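Local coordinates for protein histidine--tRNA ligase (Staphylococcus aureus, PDB 1QE0) that joins L-histidine to its tRNA using ATP, as a homodimeric class II aminoacyl-tRNA synthetase, releasing AMP and diphosphate, at residues V238-Y241 with L242-G246. Numbering follows the deposited sequence.
Sequences VKAY and LDDLG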
ATOM      1  N   VAL A 238      22.184 -22.625   3.937  1.00 15.09           N
ATOM      2  CA  VAL A 238      21.008 -21.854   4.338  1.00 13.41           C
ATOM      3  C   VAL A 238      20.856 -21.987   5.860  1.00 14.89           C
ATOM      4  O   VAL A 238      20.880 -20.983   6.576  1.00 18.49           O
ATOM      5  CB  VAL A 238      19.744 -22.350   3.631  1.00  7.03           C
ATOM      6  CG1 VAL A 238      18.507 -21.679   4.208  1.00  2.00           C
ATOM      7  CG2 VAL A 238      19.865 -22.070   2.130  1.00  7.47           C
ATOM      8  N   LYS A 239      20.796 -23.216   6.369  1.00 13.10           N
ATOM      9  CA  LYS A 239      20.661 -23.408   7.819  1.00 13.19           C
ATOM     10  C   LYS A 239      21.867 -22.890   8.578  1.00 10.27           C
ATOM     11  O   LYS A 239      21.744 -22.449   9.701  1.00  8.52           O
ATOM     12  CB  LYS A 239      20.420 -24.866   8.184  1.00  8.41           C
ATOM     13  CG  LYS A 239      19.220 -25.426   7.521  1.00 19.63           C
ATOM     14  CD  LYS A 239      19.019 -26.842   7.946  1.00 28.31           C
ATOM     15  CE  LYS A 239      20.081 -27.742   7.383  1.00 30.31           C
ATOM     16  NZ  LYS A 239      19.761 -29.148   7.701  1.00 38.28           N
ATOM     17  N   ALA A 240      23.037 -22.946   7.964  1.00 12.56           N
ATOM     18  CA  ALA A 240      24.237 -22.452   8.614  1.00 11.39           C
ATOM     19  C   ALA A 240      23.956 -21.000   8.912  1.00 14.19           C
ATOM     20  O   ALA A 240      24.055 -20.555  10.054  1.00 14.37           O
ATOM     21  CB  ALA A 240      25.403 -22.546   7.693  1.00 14.42           C
ATOM     22  N   TYR A 241      23.548 -20.281   7.872  1.00 12.72           N
ATOM     23  CA  TYR A 241      23.236 -18.864   7.976  1.00 14.00           C
ATOM     24  C   TYR A 241      22.187 -18.572   9.024  1.00 14.52           C
ATOM     25  O   TYR A 241      22.318 -17.614   9.792  1.00 11.98           O
ATOM     26  CB  TYR A 241      22.786 -18.342   6.622  1.00 16.98           C
ATOM     27  CG  TYR A 241      23.959 -18.063   5.723  1.00 13.32           C
ATOM     28  CD1 TYR A 241      25.052 -17.358   6.208  1.00 10.37           C
ATOM     29  CD2 TYR A 241      23.952 -18.435   4.383  1.00 10.95           C
ATOM     30  CE1 TYR A 241      26.093 -17.016   5.390  1.00  8.72           C
ATOM     31  CE2 TYR A 241      25.011 -18.093   3.550  1.00 13.67           C
ATOM     32  CZ  TYR A 241      26.074 -17.372   4.078  1.00  7.61           C
ATOM     33  OH  TYR A 241      27.126 -16.944   3.308  1.00 22.69           O
ATOM     34  N   LEU A 242      21.133 -19.385   9.043  1.00 16.85           N
ATOM     35  CA  LEU A 242      20.074 -19.229  10.032  1.00 12.95           C
ATOM     36  C   LEU A 242      20.701 -19.367  11.403  1.00 11.80           C
ATOM     37  O   LEU A 242      20.431 -18.581  12.289  1.00 12.83           O
ATOM     38  CB  LEU A 242      18.984 -20.282   9.836  1.00 14.16           C
ATOM     39  CG  LEU A 242      17.783 -19.839   8.986  1.00 13.17           C
ATOM     40  CD1 LEU A 242      18.113 -18.520   8.224  1.00  2.04           C
ATOM     41  CD2 LEU A 242      17.325 -21.012   8.064  1.00  2.00           C
ATOM     42  N   ASP A 243      21.607 -20.314  11.564  1.00 12.56           N
ATOM     43  CA  ASP A 243      22.246 -20.480  12.851  1.00 14.30           C
ATOM     44  C   ASP A 243      23.068 -19.243  13.152  1.00 17.13           C
ATOM     45  O   ASP A 243      22.999 -18.708  14.248  1.00 15.94           O
ATOM     46  CB  ASP A 243      23.105 -21.740  12.879  1.00 23.26           C
ATOM     47  CG  ASP A 243      22.288 -23.017  12.617  1.00 33.43           C
ATOM     48  OD1 ASP A 243      22.809 -23.970  11.981  1.00 42.89           O
ATOM     49  OD2 ASP A 243      21.112 -23.070  13.037  1.00 35.89           O
ATOM     50  N   ASP A 244      23.801 -18.752  12.155  1.00 23.76           N
ATOM     51  CA  ASP A 244      24.632 -17.541  12.290  1.00 24.12           C
ATOM     52  C   ASP A 244      23.799 -16.388  12.824  1.00 23.03           C
ATOM     53  O   ASP A 244      24.142 -15.766  13.821  1.00 22.33           O
ATOM     54  CB  ASP A 244      25.113 -17.070  10.923  1.00 36.70           C
ATOM     55  CG  ASP A 244      26.328 -17.801  10.420  1.00 48.36           C
ATOM     56  OD1 ASP A 244      26.256 -19.036  10.210  1.00 56.48           O
ATOM     57  OD2 ASP A 244      27.342 -17.113  10.143  1.00 56.03           O
ATOM     58  N   LEU A 245      22.755 -16.048  12.065  1.00 20.93           N
ATOM     59  CA  LEU A 245      21.852 -14.952  12.400  1.00 18.19           C
ATOM     60  C   LEU A 245      21.033 -15.256  13.654  1.00 16.35           C
ATOM     61  O   LEU A 245      20.247 -14.417  14.103  1.00 17.94           O
ATOM     62  CB  LEU A 245      20.895 -14.678  11.229  1.00 16.57           C
ATOM     63  CG  LEU A 245      21.466 -14.614   9.827  1.00 11.15           C
ATOM     64  CD1 LEU A 245      20.369 -14.749   8.807  1.00 10.45           C
ATOM     65  CD2 LEU A 245      22.182 -13.328   9.645  1.00 17.90           C
ATOM     66  N   GLY A 246      21.122 -16.486  14.147  1.00 11.94           N
ATOM     67  CA  GLY A 246      20.383 -16.842  15.340  1.00 11.53           C
ATOM     68  C   GLY A 246      18.894 -16.943  15.125  1.00 11.25           C
ATOM     69  O   GLY A 246      18.102 -16.547  15.976  1.00 15.47           O
TER
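Val238 and Leu242 sit one turn apart on helix 231-245, and their side chains run alongside each other in the same direction. Val238 CG1 is set anti to its own N (chi1 172°) and lies 4.1 Å from Leu242 CD2. Both side chains pack on Leu144 of helix 137-153. In the backbone of the same turn, Leu242 N donates to Val238 O at 3.0 Å. Lys239 O accepts from Asp243 N at 2.8 Å. The amine of Lys239 forms a salt bridge with Glu251, and its side chain also touches Ile163 of strand 159-165. Ala240 O takes the N-H of Asp244 at 2.8 Å. These i to i+4 bonds belong to the last turns of a helix of the class II catalytic region, and a Schellman motif ends it at Gly246, which has positive phi. Gly246 N bonds back to Asp243 O at 2.9 Å. Leu245 N donates to Tyr241 O at 2.8 Å. Leu245 also packs on Asn350 of the second subunit. The Tyr241 ring has Asp244 CG obliquely beside it, 4.4 Å from Tyr241 CD1. Arg343 of the second subunit packs on both Tyr241 and Asp244, placing this flank of the helix at the dimer interface.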